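Local coordinates for LPS-assembly lipoprotein (Caulobacter crescentus, PDB 4KWY), which probably helps deliver and assemble lipopolysaccharide at the outer membrane as a lipoprotein of the LptE family, at residues I13-A18 against Y44-S49; Y24-Q29 against A120-K125; L48-Q53 against L70-D75; V74-L79 against E86-R91. All coordinates share one frame; numbering follows the deposited sequence.

Contact 1 (I13-A18 against Y44-S49); sequences IETVAA and YKLYLS
I13 to A17 runs parallel to Y44 to L48, the strand axes crossing at only 28°, with I13 opposite Y44 and T15 opposite L46. These are the two strands of a beta-alpha-beta unit whose connecting helix is 21-34. Four backbone bonds make the ladder: E14 N gives to Y44 O and V16 N to L46 O, while E14 O takes L46 N and V16 O takes L48 N. K45, Y47 and S49 turn their own backbone groups the other way, to strand 67-80.

On the inner face, I13 splits its branches: CG2 rests on L46 CB (3.6 Å), and CG1 comes obliquely to the Y44 ring at CD2 (3.8 Å). T15 holds its CG2 anti to the backbone N, which brings that methyl against L48 CD1 at 3.5 Å. Its hydroxyl OG1 is buried here and has no partner in the model. L30 and L34 of helix 21-34 pack on T15, and L130 and L134 of helix 104-135 on I13. The Y44 hydroxyl reaches past the pair to K137.

The outer face is different in kind. E14 and K45 lie side by side; K45 bends at chi2 (-85°), so its NZ meets E14 OE2 at 3.0 Å in a salt bridge, on the syn side but 34° out of the carboxylate plane. Next along, V16 sits over the Y47 ring: CB is 4.1 Å from the centroid of that ring in a CH-pi contact, and V16 CG1 touches Y47 CE2 at 3.7 Å.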
loop_
_atom_site.group_PDB
_atom_site.type_symbol
_atom_site.label_atom_id
_atom_site.label_comp_id
_atom_site.label_asym_id
_atom_site.label_seq_id
_atom_site.Cartn_x
_atom_site.Cartn_y
_atom_site.Cartn_z
ATOM N N ILE A 13 -12.145 6.116 -4.980
ATOM C CA ILE A 13 -10.925 6.581 -4.307
ATOM C C ILE A 13 -9.723 6.550 -5.279
ATOM O O ILE A 13 -9.311 5.488 -5.764
ATOM C CB ILE A 13 -10.618 5.793 -3.005
ATOM C CG1 ILE A 13 -11.764 5.891 -1.977
ATOM C CG2 ILE A 13 -9.315 6.257 -2.393
ATOM C CD1 ILE A 13 -11.661 4.886 -0.775
ATOM N N GLU A 14 -9.141 7.722 -5.509
ATOM C CA GLU A 14 -7.957 7.857 -6.339
ATOM C C GLU A 14 -6.736 7.940 -5.444
ATOM O O GLU A 14 -6.626 8.840 -4.608
ATOM C CB GLU A 14 -8.071 9.087 -7.215
ATOM C CG GLU A 14 -7.081 9.117 -8.353
ATOM C CD GLU A 14 -7.308 10.338 -9.213
ATOM O OE1 GLU A 14 -8.241 10.319 -10.051
ATOM O OE2 GLU A 14 -6.596 11.343 -8.992
ATOM N N THR A 15 -5.829 6.995 -5.623
ATOM C CA THR A 15 -4.620 6.849 -4.816
ATOM C C THR A 15 -3.505 7.677 -5.424
ATOM O O THR A 15 -3.249 7.612 -6.627
ATOM C CB THR A 15 -4.294 5.369 -4.648
ATOM O OG1 THR A 15 -5.512 4.713 -4.307
ATOM C CG2 THR A 15 -3.276 5.106 -3.543
ATOM N N VAL A 16 -2.915 8.525 -4.580
ATOM C CA VAL A 16 -1.840 9.482 -4.876
ATOM C C VAL A 16 -0.597 9.088 -4.057
ATOM O O VAL A 16 -0.658 8.904 -2.837
ATOM C CB VAL A 16 -2.243 10.973 -4.588
ATOM C CG1 VAL A 16 -1.226 11.951 -5.162
ATOM C CG2 VAL A 16 -3.636 11.305 -5.105
ATOM N N ALA A 17 0.523 9.000 -4.734
ATOM C CA ALA A 17 1.784 8.717 -4.089
ATOM C C ALA A 17 2.878 9.564 -4.708
ATOM O O ALA A 17 2.869 9.842 -5.921
ATOM C CB ALA A 17 2.123 7.235 -4.204
ATOM N N ALA A 18 3.816 9.984 -3.866
ATOM C CA ALA A 18 4.982 10.706 -4.319
ATOM C C ALA A 18 5.989 9.703 -4.913
ATOM O O ALA A 18 5.871 8.495 -4.671
ATOM C CB ALA A 18 5.599 11.471 -3.157
ATOM N N TYR A 44 -12.700 10.767 -3.592
ATOM C CA TYR A 44 -11.673 10.874 -2.568
ATOM C C TYR A 44 -10.294 10.798 -3.152
ATOM O O TYR A 44 -10.070 10.092 -4.144
ATOM C CB TYR A 44 -11.796 9.747 -1.515
ATOM C CG TYR A 44 -13.119 9.703 -0.796
ATOM C CD1 TYR A 44 -13.405 10.593 0.238
ATOM C CD2 TYR A 44 -14.093 8.774 -1.149
ATOM C CE1 TYR A 44 -14.636 10.570 0.895
ATOM C CE2 TYR A 44 -15.325 8.736 -0.498
ATOM C CZ TYR A 44 -15.591 9.636 0.523
ATOM O OH TYR A 44 -16.816 9.621 1.143
ATOM N N LYS A 45 -9.340 11.476 -2.481
ATOM C CA LYS A 45 -7.920 11.418 -2.819
ATOM C C LYS A 45 -7.208 10.742 -1.672
ATOM O O LYS A 45 -7.283 11.206 -0.538
ATOM C CB LYS A 45 -7.330 12.797 -3.134
ATOM C CG LYS A 45 -7.895 13.435 -4.401
ATOM C CD LYS A 45 -7.168 12.987 -5.669
ATOM C CE LYS A 45 -7.742 13.649 -6.900
ATOM N NZ LYS A 45 -6.677 14.125 -7.825
ATOM N N LEU A 46 -6.610 9.585 -1.934
ATOM C CA LEU A 46 -5.876 8.878 -0.902
ATOM C C LEU A 46 -4.391 9.159 -1.087
ATOM O O LEU A 46 -3.797 8.690 -2.058
ATOM C CB LEU A 46 -6.184 7.358 -0.905
ATOM C CG LEU A 46 -5.393 6.511 0.098
ATOM C CD1 LEU A 46 -5.697 6.908 1.517
ATOM C CD2 LEU A 46 -5.661 5.037 -0.105
ATOM N N TYR A 47 -3.795 9.899 -0.131
ATOM C CA TYR A 47 -2.372 10.261 -0.136
ATOM C C TYR A 47 -1.555 9.288 0.656
ATOM O O TYR A 47 -1.784 9.143 1.855
ATOM C CB TYR A 47 -2.178 11.655 0.438
ATOM C CG TYR A 47 -2.343 12.702 -0.606
ATOM C CD1 TYR A 47 -3.589 13.265 -0.860
ATOM C CD2 TYR A 47 -1.248 13.179 -1.321
ATOM C CE1 TYR A 47 -3.734 14.307 -1.772
ATOM C CE2 TYR A 47 -1.387 14.189 -2.262
ATOM C CZ TYR A 47 -2.634 14.747 -2.491
ATOM O OH TYR A 47 -2.760 15.728 -3.444
ATOM N N LEU A 48 -0.572 8.663 0.007
ATOM C CA LEU A 48 0.275 7.687 0.669
ATOM C C LEU A 48 1.633 8.263 0.989
ATOM O O LEU A 48 2.250 8.844 0.106
ATOM C CB LEU A 48 0.457 6.458 -0.224
ATOM C CG LEU A 48 -0.769 5.747 -0.733
ATOM C CD1 LEU A 48 -0.339 4.686 -1.706
ATOM C CD2 LEU A 48 -1.553 5.113 0.408
ATOM N N SER A 49 2.107 8.097 2.243
ATOM C CA SER A 49 3.457 8.531 2.640
ATOM C C SER A 49 4.237 7.319 3.107
ATOM O O SER A 49 4.169 6.913 4.271
ATOM C CB SER A 49 3.429 9.620 3.704
ATOM O OG SER A 49 2.742 10.734 3.178
#

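Contact 2 (Y24-Q29 against A120-K125); sequences YLLREQ and AEAARK
Q29 leans on A120 and A123 where helix 21-34 crosses helix 104-135, and its side chain can be followed outward atom by atom. Q29 CB starts against A123 CB, 3.6 Å away. CG stands beside the backbone N of its own residue (chi1 -82°) and lies over the backbone of A120, 3.8 Å from A120 CA. A second bend at chi2 (-54°) carries the carboxamide along A120, with Q29 CD 4.0 Å from A120 CA. OE1 then ends at A120 CB, 3.7 Å off. The amide makes no polar bond to segment 120-125.

One turn earlier, L26 does the deeper work. Its CG is anti to the backbone N, and CD1 projects into the opposite helix, 3.5 Å from A123 N and 3.8 Å from A122 CB, so that a single methyl touches two consecutive residues. The other branch, CD2, turns down to the sheet, where V74 waits; M72 touches L26 as well, and I126 packs on it from further along the long helix.

The axes of the two segments approach to 8.6 Å and cross at -50°, a spacing consistent with the small alanines facing helix 21-34. The contact is van der Waals packing, made by a leucine methyl, the stem and amide of Q29 and three alanines. Beneath it, A122 rests on M72 and V94 of the sheet. Two helices lying together over one face of a mixed sheet form the two-layer alpha/beta arrangement expected of an LptE-family protein.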
loop_
_atom_site.group_PDB
_atom_site.type_symbol
_atom_site.label_atom_id
_atom_site.label_comp_id
_atom_site.label_asym_id
_atom_site.label_seq_id
_atom_site.Cartn_x
_atom_site.Cartn_y
_atom_site.Cartn_z
ATOM N N TYR A 24 4.892 3.573 -5.425
ATOM C CA TYR A 24 4.521 3.055 -6.740
ATOM C C TYR A 24 3.871 1.684 -6.587
ATOM O O TYR A 24 2.784 1.479 -7.107
ATOM C CB TYR A 24 5.738 2.991 -7.690
ATOM C CG TYR A 24 5.451 2.340 -9.032
ATOM C CD1 TYR A 24 4.831 3.053 -10.061
ATOM C CD2 TYR A 24 5.811 1.016 -9.279
ATOM C CE1 TYR A 24 4.563 2.456 -11.298
ATOM C CE2 TYR A 24 5.541 0.406 -10.507
ATOM C CZ TYR A 24 4.927 1.132 -11.519
ATOM O OH TYR A 24 4.679 0.522 -12.729
ATOM N N LEU A 25 4.521 0.758 -5.862
ATOM C CA LEU A 25 4.010 -0.596 -5.626
ATOM C C LEU A 25 2.704 -0.572 -4.822
ATOM O O LEU A 25 1.757 -1.261 -5.194
ATOM C CB LEU A 25 5.050 -1.486 -4.921
ATOM C CG LEU A 25 6.302 -1.924 -5.715
ATOM C CD1 LEU A 25 7.234 -2.740 -4.835
ATOM C CD2 LEU A 25 5.945 -2.757 -6.956
ATOM N N LEU A 26 2.644 0.229 -3.743
ATOM C CA LEU A 26 1.443 0.323 -2.911
ATOM C C LEU A 26 0.290 0.906 -3.701
ATOM O O LEU A 26 -0.803 0.374 -3.611
ATOM C CB LEU A 26 1.688 1.122 -1.603
ATOM C CG LEU A 26 0.499 1.224 -0.616
ATOM C CD1 LEU A 26 -0.108 -0.121 -0.316
ATOM C CD2 LEU A 26 0.892 1.870 0.637
ATOM N N ARG A 27 0.523 1.973 -4.480
ATOM C CA ARG A 27 -0.510 2.624 -5.307
ATOM C C ARG A 27 -1.091 1.630 -6.323
ATOM O O ARG A 27 -2.314 1.529 -6.449
ATOM C CB ARG A 27 0.075 3.852 -6.026
ATOM C CG ARG A 27 -0.965 4.777 -6.674
ATOM C CD ARG A 27 -0.449 5.567 -7.882
ATOM N NE ARG A 27 0.858 6.207 -7.675
ATOM C CZ ARG A 27 1.980 5.880 -8.327
ATOM N NH1 ARG A 27 1.969 4.918 -9.246
ATOM N NH2 ARG A 27 3.120 6.503 -8.052
ATOM N N GLU A 28 -0.203 0.878 -7.010
ATOM C CA GLU A 28 -0.524 -0.154 -7.995
ATOM C C GLU A 28 -1.397 -1.216 -7.339
ATOM O O GLU A 28 -2.431 -1.570 -7.902
ATOM C CB GLU A 28 0.777 -0.776 -8.542
ATOM C CG GLU A 28 0.650 -1.459 -9.894
ATOM C CD GLU A 28 1.899 -2.164 -10.400
ATOM O OE1 GLU A 28 2.572 -2.856 -9.598
ATOM O OE2 GLU A 28 2.172 -2.065 -11.618
ATOM N N GLN A 29 -1.027 -1.665 -6.121
ATOM C CA GLN A 29 -1.765 -2.663 -5.353
ATOM C C GLN A 29 -3.114 -2.149 -4.903
ATOM O O GLN A 29 -4.072 -2.912 -4.912
ATOM C CB GLN A 29 -0.951 -3.125 -4.131
ATOM C CG GLN A 29 0.095 -4.207 -4.427
ATOM C CD GLN A 29 -0.502 -5.407 -5.111
ATOM O OE1 GLN A 29 -1.462 -6.010 -4.634
ATOM N NE2 GLN A 29 -0.027 -5.695 -6.305
ATOM N N ALA A 120 1.286 -5.556 -1.126
ATOM C CA ALA A 120 0.022 -6.292 -1.248
ATOM C C ALA A 120 -0.677 -6.386 0.107
ATOM O O ALA A 120 -1.853 -6.074 0.181
ATOM C CB ALA A 120 0.273 -7.675 -1.828
ATOM N N GLU A 121 0.057 -6.720 1.178
ATOM C CA GLU A 121 -0.491 -6.789 2.547
ATOM C C GLU A 121 -0.847 -5.402 3.083
ATOM O O GLU A 121 -1.875 -5.281 3.742
ATOM C CB GLU A 121 0.469 -7.505 3.516
ATOM C CG GLU A 121 -0.068 -7.747 4.937
ATOM C CD GLU A 121 -1.445 -8.362 5.172
ATOM O OE1 GLU A 121 -1.974 -9.058 4.272
ATOM O OE2 GLU A 121 -1.979 -8.174 6.292
ATOM N N ALA A 122 -0.015 -4.366 2.814
ATOM C CA ALA A 122 -0.317 -2.983 3.199
ATOM C C ALA A 122 -1.594 -2.524 2.519
ATOM O O ALA A 122 -2.455 -1.973 3.200
ATOM C CB ALA A 122 0.833 -2.060 2.850
ATOM N N ALA A 123 -1.754 -2.834 1.197
ATOM C CA ALA A 123 -2.932 -2.501 0.381
ATOM C C ALA A 123 -4.171 -3.147 0.938
ATOM O O ALA A 123 -5.182 -2.478 1.070
ATOM C CB ALA A 123 -2.725 -2.933 -1.053
ATOM N N ARG A 124 -4.071 -4.429 1.316
ATOM C CA ARG A 124 -5.139 -5.226 1.899
ATOM C C ARG A 124 -5.604 -4.629 3.241
ATOM O O ARG A 124 -6.801 -4.506 3.448
ATOM C CB ARG A 124 -4.646 -6.674 2.074
ATOM C CG ARG A 124 -5.699 -7.660 2.529
ATOM C CD ARG A 124 -5.062 -9.000 2.814
ATOM N NE ARG A 124 -6.014 -9.981 3.350
ATOM C CZ ARG A 124 -6.192 -11.199 2.844
ATOM N NH1 ARG A 124 -5.506 -11.588 1.776
ATOM N NH2 ARG A 124 -7.040 -12.043 3.415
ATOM N N LYS A 125 -4.667 -4.240 4.124
ATOM C CA LYS A 125 -4.947 -3.626 5.438
ATOM C C LYS A 125 -5.646 -2.250 5.304
ATOM O O LYS A 125 -6.581 -1.980 6.043
ATOM C CB LYS A 125 -3.644 -3.473 6.238
ATOM C CG LYS A 125 -3.199 -4.742 6.922
ATOM C CD LYS A 125 -1.838 -4.572 7.520
ATOM C CE LYS A 125 -1.862 -4.704 9.018
ATOM N NZ LYS A 125 -0.485 -4.722 9.587
#

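Contact 3 (L48-Q53 against L70-D75); sequences LSVNEQ and LRMSVD
N51 meets S73 with its CB, 4.2 Å from S73 CB, rather than with the flat of its amide, whose OD1 caps R54 N. The guanidinium of R71 has S73 OG over one face, set toward the rim, while R71 NE is salt-bridged to D93. That same S73 OG bonds D93 and R54.

Behind these groups lies an antiparallel ladder. S49 and D75 are a hydrogen-bonded pair, S49 N giving to D75 O (2.8 Å) and D75 N returning to S49 O (3.0 Å); N51 N adds a bond to S73 O. Where the strands part, a water donates to N51 O and R71 O and accepts from S73 N.

V50 and V74 form the non-hydrogen-bonded pair between. V50 CG2 touches V74 CG1 at 3.9 Å, and V50 CG1, placed anti to the backbone N (chi1 -178°), meets CE of M72, a selenomethionine, at 3.9 Å. With an alanine here both methyls go, which would probably leave a gap beside V74 and let the end of M72 move. The inward ends of M72 and V74 meet L26 of helix 21-34. The whole is an antiparallel strand pair ending in an asparagine N-cap, from which helix 52-56 starts.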
loop_
_atom_site.group_PDB
_atom_site.type_symbol
_atom_site.label_atom_id
_atom_site.label_comp_id
_atom_site.label_asym_id
_atom_site.label_seq_id
_atom_site.Cartn_x
_atom_site.Cartn_y
_atom_site.Cartn_z
ATOM N N LEU A 48 -0.572 8.663 0.007
ATOM C CA LEU A 48 0.275 7.687 0.669
ATOM C C LEU A 48 1.633 8.263 0.989
ATOM O O LEU A 48 2.250 8.844 0.106
ATOM C CB LEU A 48 0.457 6.458 -0.224
ATOM C CG LEU A 48 -0.769 5.747 -0.733
ATOM C CD1 LEU A 48 -0.339 4.686 -1.706
ATOM C CD2 LEU A 48 -1.553 5.113 0.408
ATOM N N SER A 49 2.107 8.097 2.243
ATOM C CA SER A 49 3.457 8.531 2.640
ATOM C C SER A 49 4.237 7.319 3.107
ATOM O O SER A 49 4.169 6.913 4.271
ATOM C CB SER A 49 3.429 9.620 3.704
ATOM O OG SER A 49 2.742 10.734 3.178
ATOM N N VAL A 50 4.920 6.697 2.160
ATOM C CA VAL A 50 5.742 5.533 2.436
ATOM C C VAL A 50 7.114 6.019 2.877
ATOM O O VAL A 50 7.666 6.947 2.280
ATOM C CB VAL A 50 5.845 4.545 1.227
ATOM C CG1 VAL A 50 6.682 3.309 1.597
ATOM C CG2 VAL A 50 4.455 4.110 0.756
ATOM N N ASN A 51 7.686 5.341 3.903
ATOM C CA ASN A 51 9.062 5.554 4.341
ATOM C C ASN A 51 9.912 4.766 3.341
ATOM O O ASN A 51 10.105 3.553 3.481
ATOM C CB ASN A 51 9.235 5.102 5.789
ATOM C CG ASN A 51 10.587 5.388 6.362
ATOM O OD1 ASN A 51 11.599 5.469 5.656
ATOM N ND2 ASN A 51 10.634 5.534 7.670
ATOM N N GLU A 52 10.297 5.439 2.264
ATOM C CA GLU A 52 10.989 4.856 1.115
ATOM C C GLU A 52 12.402 4.363 1.419
ATOM O O GLU A 52 12.846 3.378 0.803
ATOM C CB GLU A 52 11.027 5.862 -0.043
ATOM C CG GLU A 52 9.659 6.162 -0.637
ATOM C CD GLU A 52 8.945 5.052 -1.384
ATOM O OE1 GLU A 52 9.506 3.938 -1.502
ATOM O OE2 GLU A 52 7.815 5.305 -1.863
ATOM N N GLN A 53 13.105 5.047 2.349
ATOM C CA GLN A 53 14.447 4.630 2.725
ATOM C C GLN A 53 14.364 3.299 3.462
ATOM O O GLN A 53 15.108 2.379 3.092
ATOM C CB GLN A 53 15.199 5.705 3.524
ATOM C CG GLN A 53 15.795 6.799 2.613
ATOM C CD GLN A 53 16.971 7.563 3.207
ATOM O OE1 GLN A 53 17.824 7.016 3.925
ATOM N NE2 GLN A 53 17.082 8.840 2.860
ATOM N N LEU A 70 12.076 -6.961 5.637
ATOM C CA LEU A 70 11.752 -5.727 4.976
ATOM C C LEU A 70 10.506 -5.138 5.622
ATOM O O LEU A 70 9.544 -5.854 5.902
ATOM C CB LEU A 70 11.538 -6.085 3.525
ATOM C CG LEU A 70 11.306 -4.973 2.555
ATOM C CD1 LEU A 70 12.619 -4.456 2.006
ATOM C CD2 LEU A 70 10.523 -5.516 1.436
ATOM N N ARG A 71 10.552 -3.841 5.908
ATOM C CA ARG A 71 9.467 -3.159 6.586
ATOM C C ARG A 71 8.866 -2.052 5.744
ATOM O O ARG A 71 9.574 -1.219 5.185
ATOM C CB ARG A 71 9.947 -2.599 7.919
ATOM C CG ARG A 71 8.805 -2.175 8.810
ATOM C CD ARG A 71 9.272 -2.030 10.221
ATOM N NE ARG A 71 8.371 -1.168 10.979
ATOM C CZ ARG A 71 8.767 -0.170 11.759
ATOM N NH1 ARG A 71 10.059 0.112 11.881
ATOM N NH2 ARG A 71 7.876 0.554 12.422
HETATM N N MSE A 72 7.544 -2.085 5.623
HETATM C CA MSE A 72 6.832 -1.044 4.914
HETATM C C MSE A 72 6.004 -0.273 5.936
HETATM O O MSE A 72 5.052 -0.812 6.510
HETATM C CB MSE A 72 5.970 -1.573 3.767
HETATM C CG MSE A 72 5.270 -0.418 3.036
HETATM SE SE MSE A 72 4.237 -0.987 1.568
HETATM C CE MSE A 72 5.110 0.039 0.278
ATOM N N SER A 73 6.374 1.004 6.132
ATOM C CA SER A 73 5.707 1.937 7.032
ATOM C C SER A 73 5.021 2.988 6.200
ATOM O O SER A 73 5.662 3.624 5.354
ATOM C CB SER A 73 6.718 2.568 7.973
ATOM O OG SER A 73 7.374 1.549 8.700
ATOM N N VAL A 74 3.700 3.136 6.385
ATOM C CA VAL A 74 2.911 4.074 5.583
ATOM C C VAL A 74 1.999 4.904 6.450
ATOM O O VAL A 74 1.150 4.371 7.156
ATOM C CB VAL A 74 2.035 3.359 4.496
ATOM C CG1 VAL A 74 1.640 4.326 3.379
ATOM C CG2 VAL A 74 2.688 2.087 3.947
ATOM N N ASP A 75 2.108 6.205 6.314
ATOM C CA ASP A 75 1.164 7.157 6.887
ATOM C C ASP A 75 0.296 7.563 5.748
ATOM O O ASP A 75 0.834 7.842 4.680
ATOM C CB ASP A 75 1.863 8.369 7.532
ATOM C CG ASP A 75 2.413 8.064 8.905
ATOM O OD1 ASP A 75 1.607 7.856 9.836
ATOM O OD2 ASP A 75 3.642 8.046 9.051
HETATM O O HOH W 1 8.853 1.700 5.106
#

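Contact 4 (V74-L79 against E86-R91); sequences VDWRLL and EVHKGR
W76 lays its indole flat across the opposite strand, over G90: G90 CA sits 3.8 Å from the centroid of the six-membered W76 ring, a CH-pi contact. The ring gets there through chi1 of 51°, CG lying between backbone N and carbonyl carbon. G90, having no side chain, lets the ring lie on its CA. The far edge of W76 is turned to the face of H88 in an offset edge-to-face pair, planes at 72° and ring centroids 5.6 Å apart.

The backbone fixes this register: W76 N gives to G90 O (2.9 Å), and G90 N returns to W76 O. Further along comes a classic beta bulge, where L78 O takes V87 N at 2.8 Å and, weakly, H88 N at 3.5 Å. On the outer face two salt bridges form through weak hydrogen bonds, R77 NH1 to E86 OE1 at 3.4 Å and R91 NH1 to D75 OD2 at 3.1 Å; D93 is the stronger partner of the poorly ordered R91.

In the second shell, T92 OG1 bonds W76 NE1, and D129 bonds H88 NE2 while W133 stacks on H88. An alanine in place of W76 would probably uncover G90, deprive H88 of its edge-on neighbour and leave T92 OG1 without its mate. The pair is the turn-proximal part of hairpin 67-80/86-99, strand 44-50 lying beyond 67-80 and helix 104-135 over the inner face, through I126 and W133.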
loop_
_atom_site.group_PDB
_atom_site.type_symbol
_atom_site.label_atom_id
_atom_site.label_comp_id
_atom_site.label_asym_id
_atom_site.label_seq_id
_atom_site.Cartn_x
_atom_site.Cartn_y
_atom_site.Cartn_z
ATOM N N VAL A 74 3.700 3.136 6.385
ATOM C CA VAL A 74 2.911 4.074 5.583
ATOM C C VAL A 74 1.999 4.904 6.450
ATOM O O VAL A 74 1.150 4.371 7.156
ATOM C CB VAL A 74 2.035 3.359 4.496
ATOM C CG1 VAL A 74 1.640 4.326 3.379
ATOM C CG2 VAL A 74 2.688 2.087 3.947
ATOM N N ASP A 75 2.108 6.205 6.314
ATOM C CA ASP A 75 1.164 7.157 6.887
ATOM C C ASP A 75 0.296 7.563 5.748
ATOM O O ASP A 75 0.834 7.842 4.680
ATOM C CB ASP A 75 1.863 8.369 7.532
ATOM C CG ASP A 75 2.413 8.064 8.905
ATOM O OD1 ASP A 75 1.607 7.856 9.836
ATOM O OD2 ASP A 75 3.642 8.046 9.051
ATOM N N TRP A 76 -1.029 7.539 5.916
ATOM C CA TRP A 76 -1.903 7.914 4.816
ATOM C C TRP A 76 -3.094 8.777 5.274
ATOM O O TRP A 76 -3.581 8.634 6.395
ATOM C CB TRP A 76 -2.367 6.665 4.049
ATOM C CG TRP A 76 -2.940 5.584 4.902
ATOM C CD1 TRP A 76 -2.274 4.532 5.467
ATOM C CD2 TRP A 76 -4.315 5.432 5.262
ATOM N NE1 TRP A 76 -3.154 3.730 6.158
ATOM C CE2 TRP A 76 -4.416 4.257 6.050
ATOM C CE3 TRP A 76 -5.479 6.185 5.000
ATOM C CZ2 TRP A 76 -5.631 3.814 6.578
ATOM C CZ3 TRP A 76 -6.693 5.721 5.484
ATOM C CH2 TRP A 76 -6.761 4.557 6.279
ATOM N N ARG A 77 -3.553 9.666 4.367
ATOM C CA ARG A 77 -4.682 10.604 4.536
ATOM C C ARG A 77 -5.704 10.423 3.436
ATOM O O ARG A 77 -5.330 10.388 2.263
ATOM C CB ARG A 77 -4.197 12.066 4.484
ATOM C CG ARG A 77 -3.246 12.439 5.554
ATOM C CD ARG A 77 -2.801 13.867 5.431
ATOM N NE ARG A 77 -1.418 13.960 5.910
ATOM C CZ ARG A 77 -1.068 14.284 7.152
ATOM N NH1 ARG A 77 -1.988 14.645 8.038
ATOM N NH2 ARG A 77 0.213 14.305 7.503
ATOM N N LEU A 78 -6.993 10.401 3.792
ATOM C CA LEU A 78 -8.076 10.314 2.815
ATOM C C LEU A 78 -8.730 11.673 2.736
ATOM O O LEU A 78 -9.178 12.199 3.758
ATOM C CB LEU A 78 -9.090 9.206 3.169
ATOM C CG LEU A 78 -10.161 8.909 2.092
ATOM C CD1 LEU A 78 -9.561 8.129 0.902
ATOM C CD2 LEU A 78 -11.303 8.138 2.670
ATOM N N LEU A 79 -8.714 12.287 1.552
ATOM C CA LEU A 79 -9.311 13.614 1.432
ATOM C C LEU A 79 -10.562 13.614 0.588
ATOM O O LEU A 79 -10.737 12.765 -0.292
ATOM C CB LEU A 79 -8.332 14.657 0.835
ATOM C CG LEU A 79 -6.877 14.653 1.256
ATOM C CD1 LEU A 79 -6.149 15.710 0.537
ATOM C CD2 LEU A 79 -6.711 14.842 2.757
ATOM N N GLU A 86 -9.548 16.580 5.017
ATOM C CA GLU A 86 -9.147 15.261 5.465
ATOM C C GLU A 86 -10.355 14.636 6.158
ATOM O O GLU A 86 -10.863 15.195 7.135
ATOM C CB GLU A 86 -7.924 15.386 6.365
ATOM C CG GLU A 86 -7.255 14.067 6.711
ATOM C CD GLU A 86 -6.429 14.200 7.977
ATOM O OE1 GLU A 86 -5.385 14.891 7.936
ATOM O OE2 GLU A 86 -6.889 13.717 9.037
ATOM N N VAL A 87 -10.870 13.527 5.594
ATOM C CA VAL A 87 -12.094 12.885 6.084
ATOM C C VAL A 87 -11.802 11.614 6.863
ATOM O O VAL A 87 -12.687 11.122 7.591
ATOM C CB VAL A 87 -13.128 12.622 4.949
ATOM C CG1 VAL A 87 -13.683 13.932 4.411
ATOM C CG2 VAL A 87 -12.565 11.755 3.827
ATOM N N HIS A 88 -10.558 11.104 6.735
ATOM C CA HIS A 88 -10.058 9.889 7.378
ATOM C C HIS A 88 -8.554 9.788 7.188
ATOM O O HIS A 88 -8.016 10.260 6.184
ATOM C CB HIS A 88 -10.766 8.648 6.783
ATOM C CG HIS A 88 -10.553 7.367 7.538
ATOM N ND1 HIS A 88 -10.671 7.307 8.923
ATOM C CD2 HIS A 88 -10.291 6.122 7.071
ATOM C CE1 HIS A 88 -10.418 6.051 9.250
ATOM N NE2 HIS A 88 -10.197 5.296 8.170
ATOM N N LYS A 89 -7.876 9.168 8.143
ATOM C CA LYS A 89 -6.434 8.927 8.053
ATOM C C LYS A 89 -6.051 7.566 8.722
ATOM O O LYS A 89 -6.915 6.853 9.271
ATOM C CB LYS A 89 -5.630 10.125 8.614
ATOM C CG LYS A 89 -5.461 10.245 10.118
ATOM C CD LYS A 89 -4.549 11.435 10.382
ATOM C CE LYS A 89 -4.097 11.588 11.813
ATOM N NZ LYS A 89 -3.269 12.819 12.007
ATOM N N GLY A 90 -4.780 7.201 8.607
ATOM C CA GLY A 90 -4.268 5.972 9.183
ATOM C C GLY A 90 -2.765 5.843 9.097
ATOM O O GLY A 90 -2.070 6.674 8.490
ATOM N N ARG A 91 -2.268 4.787 9.758
ATOM C CA ARG A 91 -0.878 4.352 9.796
ATOM C C ARG A 91 -0.896 2.847 9.590
ATOM O O ARG A 91 -1.730 2.163 10.172
ATOM C CB ARG A 91 -0.189 4.783 11.105
ATOM C CG ARG A 91 1.213 4.191 11.358
ATOM C CD ARG A 91 2.292 4.569 10.344
ATOM N NE ARG A 91 3.548 3.872 10.637
ATOM C CZ ARG A 91 4.703 4.470 10.926
ATOM N NH1 ARG A 91 4.794 5.793 10.919
ATOM N NH2 ARG A 91 5.780 3.749 11.202
HETATM O O HOH W 2 -1.129 9.401 10.440
#

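How the contacts relate
Contacts 1, 3 and 4 are successive seams of one sheet: 44-50 serves contacts 1 and 3, and 67-80 serves contacts 3 and 4. Contact 1 is parallel, the other two antiparallel. In each, the helix side is mostly apolar, while the outer side carries most of the charges. Contact 2 is the buried one, about 3 Å from the chain centre by centres, and joins helices by side-chain packing, with no hydrogen bond between its two segments, where the seams rely on backbone bonds. L26 ties it to the sheet, touching both L48 and V74. Contact 4, about 12 Å out, carries the most charge, and the arginines R71 and R91 come close between contacts 3 and 4.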